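Local atomic coordinates of cytochrome c-552 Ks_3358 (Candidatus Kuenenia stuttgartiensis, PDB entry 5MXZ), a protein that binds a covalently attached heme c and probably serves as a small electron carrier in an anammox bacterium. Residues R48-I53 against A75-V80. The protein carries 1 engineered substitution. Numbering follows the deposited sequence.
Sequences RIIEQI and ALVPVV. With ZN (zinc ion), chain H; HEC (heme c), chain B; EDO (1,2-ethanediol), chain N.
While I49, I50 and I53 pack against L76, V77 and V80, the guanidinium of R48, on the heme side of the same helix 46-55, is met at its edge, in plane, by Q52 OE1, the E51 carboxylate and heme O2A. R48 NH1 donates two hydrogen bonds, a nearly straight one to a lone pair of Q52 OE1 (2.8 Å, 174°) and a somewhat more bent one to propionate oxygen O2A (2.9 Å). R48 NH2 forms a salt bridge with E51 OE2, met on its anti side but tilted out of the carboxylate plane, and this oxygen also binds a zinc ion. Two bends turn the arginine chain forward along the helix, toward these residues one turn on. Q52, its CG anti to the backbone N (chi1 -175°), lays this methylene over the face of heme ring A, 3.4 Å from C2A; its amide, tied at OE1 by R48 and at NE2 by T57 OG1, is fixed in rotation.

Between residues 48-53 and 75-80 the contact is wholly apolar. With V77 CG1 anti to the backbone N (chi1 178°), CG2 is the branch that touches helix 46-55, meeting I50 CG1 (3.8 Å) and I49 CG2, the I50 and V77 side chains crossing at about a right angle. I49 CD1 and V80 CG1 meet tip to tip at 4.0 Å. Farther along, I53 CD1 rests on L76 CB and also lies 3.6 Å from heme methyl CMB. V80 CG2 and L76 CD1 approach the same methyl, and I49 packs on CMA.

The contact thus brings the C-terminal part of this class I-like cytochrome c fold against helix 46-55 and makes an apolar wall along one heme edge. The R48 charge, shared between propionate and E51, probably eases the propionate's negative charge at this end of the wall.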
loop_
_atom_site.group_PDB
_atom_site.type_symbol
_atom_site.label_atom_id
_atom_site.label_comp_id
_atom_site.label_asym_id
_atom_site.label_seq_id
_atom_site.Cartn_x
_atom_site.Cartn_y
_atom_site.Cartn_z
ATOM N N ARG A 48 7.881 7.595 -2.206
ATOM C CA ARG A 48 7.666 6.471 -3.131
ATOM C C ARG A 48 6.361 5.739 -2.813
ATOM O O ARG A 48 5.583 5.434 -3.724
ATOM C CB ARG A 48 8.874 5.507 -3.122
ATOM C CG ARG A 48 8.723 4.213 -3.925
ATOM C CD ARG A 48 8.973 4.368 -5.432
ATOM N NE ARG A 48 7.868 5.016 -6.144
ATOM C CZ ARG A 48 6.757 4.411 -6.579
ATOM N NH1 ARG A 48 6.550 3.113 -6.384
ATOM N NH2 ARG A 48 5.829 5.118 -7.202
ATOM N N ILE A 49 6.126 5.482 -1.526
ATOM C CA ILE A 49 4.886 4.860 -1.053
ATOM C C ILE A 49 3.666 5.719 -1.436
ATOM O O ILE A 49 2.708 5.202 -2.021
ATOM C CB ILE A 49 4.933 4.548 0.474
ATOM C CG1 ILE A 49 6.003 3.475 0.776
ATOM C CG2 ILE A 49 3.565 4.101 0.993
ATOM C CD1 ILE A 49 6.439 3.373 2.231
ATOM N N ILE A 50 3.739 7.019 -1.141
ATOM C CA ILE A 50 2.670 7.982 -1.450
ATOM C C ILE A 50 2.404 8.052 -2.960
ATOM O O ILE A 50 1.243 7.969 -3.388
ATOM C CB ILE A 50 2.955 9.381 -0.823
ATOM C CG1 ILE A 50 2.823 9.303 0.706
ATOM C CG2 ILE A 50 2.008 10.453 -1.368
ATOM C CD1 ILE A 50 3.654 10.319 1.474
ATOM N N GLU A 51 3.471 8.167 -3.752
ATOM C CA GLU A 51 3.343 8.200 -5.213
ATOM C C GLU A 51 2.667 6.934 -5.742
ATOM O O GLU A 51 1.787 7.018 -6.606
ATOM C CB GLU A 51 4.693 8.414 -5.907
ATOM C CG GLU A 51 4.538 8.715 -7.396
ATOM C CD GLU A 51 5.845 8.787 -8.164
ATOM O OE1 GLU A 51 6.003 9.739 -8.959
ATOM O OE2 GLU A 51 6.699 7.888 -8.002
ATOM N N GLN A 52 3.067 5.782 -5.199
ATOM C CA GLN A 52 2.492 4.498 -5.599
ATOM C C GLN A 52 0.994 4.418 -5.327
ATOM O O GLN A 52 0.244 3.969 -6.193
ATOM C CB GLN A 52 3.229 3.328 -4.953
ATOM C CG GLN A 52 2.736 1.965 -5.436
ATOM C CD GLN A 52 3.057 1.690 -6.896
ATOM O OE1 GLN A 52 4.123 2.072 -7.398
ATOM N NE2 GLN A 52 2.134 1.028 -7.589
ATOM N N ILE A 53 0.564 4.856 -4.140
ATOM C CA ILE A 53 -0.869 4.893 -3.800
ATOM C C ILE A 53 -1.591 5.867 -4.747
ATOM O O ILE A 53 -2.631 5.525 -5.312
ATOM C CB ILE A 53 -1.122 5.265 -2.315
ATOM C CG1 ILE A 53 -0.377 4.294 -1.389
ATOM C CG2 ILE A 53 -2.622 5.282 -1.989
ATOM C CD1 ILE A 53 -0.146 4.805 0.022
ATOM N N ALA A 75 -1.905 8.797 5.756
ATOM C CA ALA A 75 -2.325 7.909 6.855
ATOM C C ALA A 75 -2.046 6.419 6.595
ATOM O O ALA A 75 -1.923 5.630 7.540
ATOM C CB ALA A 75 -3.796 8.119 7.168
ATOM N N LEU A 76 -1.950 6.049 5.318
ATOM C CA LEU A 76 -1.627 4.673 4.918
ATOM C C LEU A 76 -0.146 4.314 5.067
ATOM O O LEU A 76 0.198 3.130 5.122
ATOM C CB LEU A 76 -2.104 4.402 3.481
ATOM C CG LEU A 76 -3.608 4.178 3.274
ATOM C CD1 LEU A 76 -3.969 4.408 1.818
ATOM C CD2 LEU A 76 -4.052 2.790 3.724
ATOM N N VAL A 77 0.726 5.324 5.120
ATOM C CA VAL A 77 2.183 5.094 5.228
ATOM C C VAL A 77 2.565 4.256 6.475
ATOM O O VAL A 77 3.229 3.228 6.306
ATOM C CB VAL A 77 3.037 6.391 5.067
ATOM C CG1 VAL A 77 4.528 6.109 5.241
ATOM C CG2 VAL A 77 2.807 7.025 3.704
ATOM N N PRO A 78 2.125 4.654 7.705
ATOM C CA PRO A 78 2.489 3.810 8.866
ATOM C C PRO A 78 1.861 2.409 8.873
ATOM O O PRO A 78 2.333 1.534 9.607
ATOM C CB PRO A 78 2.015 4.627 10.076
ATOM C CG PRO A 78 1.036 5.603 9.545
ATOM C CD PRO A 78 1.456 5.901 8.139
ATOM N N VAL A 79 0.811 2.204 8.073
ATOM C CA VAL A 79 0.240 0.869 7.878
ATOM C C VAL A 79 1.185 0.013 7.015
ATOM O O VAL A 79 1.541 -1.105 7.402
ATOM C CB VAL A 79 -1.194 0.920 7.292
ATOM C CG1 VAL A 79 -1.747 -0.486 7.107
ATOM C CG2 VAL A 79 -2.120 1.730 8.197
ATOM N N VAL A 80 1.591 0.557 5.866
ATOM C CA VAL A 80 2.558 -0.077 4.955
ATOM C C VAL A 80 3.869 -0.400 5.692
ATOM O O VAL A 80 4.455 -1.480 5.506
ATOM C CB VAL A 80 2.812 0.804 3.699
ATOM C CG1 VAL A 80 4.003 0.309 2.887
ATOM C CG2 VAL A 80 1.566 0.864 2.816
HETATM ZN ZN ZN H . 8.745 8.503 -9.387
HETATM FE FE HEC B . -0.509 -1.806 -4.163
HETATM C CHA HEC B . 2.711 -1.967 -5.358
HETATM C CHB HEC B . 0.539 0.082 -1.490
HETATM C CHC HEC B . -3.807 -1.194 -3.357
HETATM C CHD HEC B . -1.450 -4.305 -6.298
HETATM N NA HEC B . 1.332 -1.040 -3.544
HETATM C C1A HEC B . 2.537 -1.257 -4.088
HETATM C C2A HEC B . 3.673 -0.614 -3.397
HETATM C C3A HEC B . 3.033 0.014 -2.234
HETATM C C4A HEC B . 1.599 -0.331 -2.433
HETATM C CMA HEC B . 3.681 0.818 -1.132
HETATM C CAA HEC B . 5.122 -0.686 -3.799
HETATM C CBA HEC B . 5.787 0.556 -4.328
HETATM C CGA HEC B . 7.269 0.243 -4.416
HETATM O O1A HEC B . 7.704 -0.895 -4.131
HETATM O O2A HEC B . 8.023 1.153 -4.780
HETATM N NB HEC B . -1.484 -0.706 -2.676
HETATM C C1B HEC B . -0.916 -0.019 -1.653
HETATM C C2B HEC B . -1.862 0.660 -0.721
HETATM C C3B HEC B . -3.144 0.259 -1.316
HETATM C C4B HEC B . -2.806 -0.580 -2.477
HETATM C CMB HEC B . -1.568 1.497 0.497
HETATM C CAB HEC B . -4.500 0.625 -0.878
HETATM C CBB HEC B . -4.880 2.081 -1.041
HETATM N NC HEC B . -2.350 -2.603 -4.751
HETATM C C1C HEC B . -3.583 -2.301 -4.295
HETATM C C2C HEC B . -4.699 -3.103 -4.876
HETATM C C3C HEC B . -3.959 -4.014 -5.762
HETATM C C4C HEC B . -2.541 -3.642 -5.584
HETATM C CMC HEC B . -6.179 -2.998 -4.608
HETATM C CAC HEC B . -4.508 -5.116 -6.613
HETATM C CBC HEC B . -5.493 -4.779 -7.704
HETATM N ND HEC B . 0.470 -2.924 -5.617
HETATM C C1D HEC B . -0.044 -3.894 -6.397
HETATM C C2D HEC B . 0.904 -4.508 -7.352
HETATM C C3D HEC B . 2.160 -3.805 -7.057
HETATM C C4D HEC B . 1.759 -2.878 -5.979
HETATM C CMD HEC B . 0.655 -5.599 -8.360
HETATM C CAD HEC B . 3.511 -3.936 -7.704
HETATM C CBD HEC B . 3.590 -2.748 -8.677
HETATM C CGD HEC B . 4.813 -1.857 -8.514
HETATM O O1D HEC B . 5.039 -0.994 -9.397
HETATM O O2D HEC B . 5.576 -1.980 -7.526
HETATM C C1 EDO N . 1.690 -4.704 7.121
HETATM O O1 EDO N . 2.792 -4.129 6.408
HETATM C C2 EDO N . 0.383 -4.291 6.454
HETATM O O2 EDO N . 0.404 -4.704 5.085
#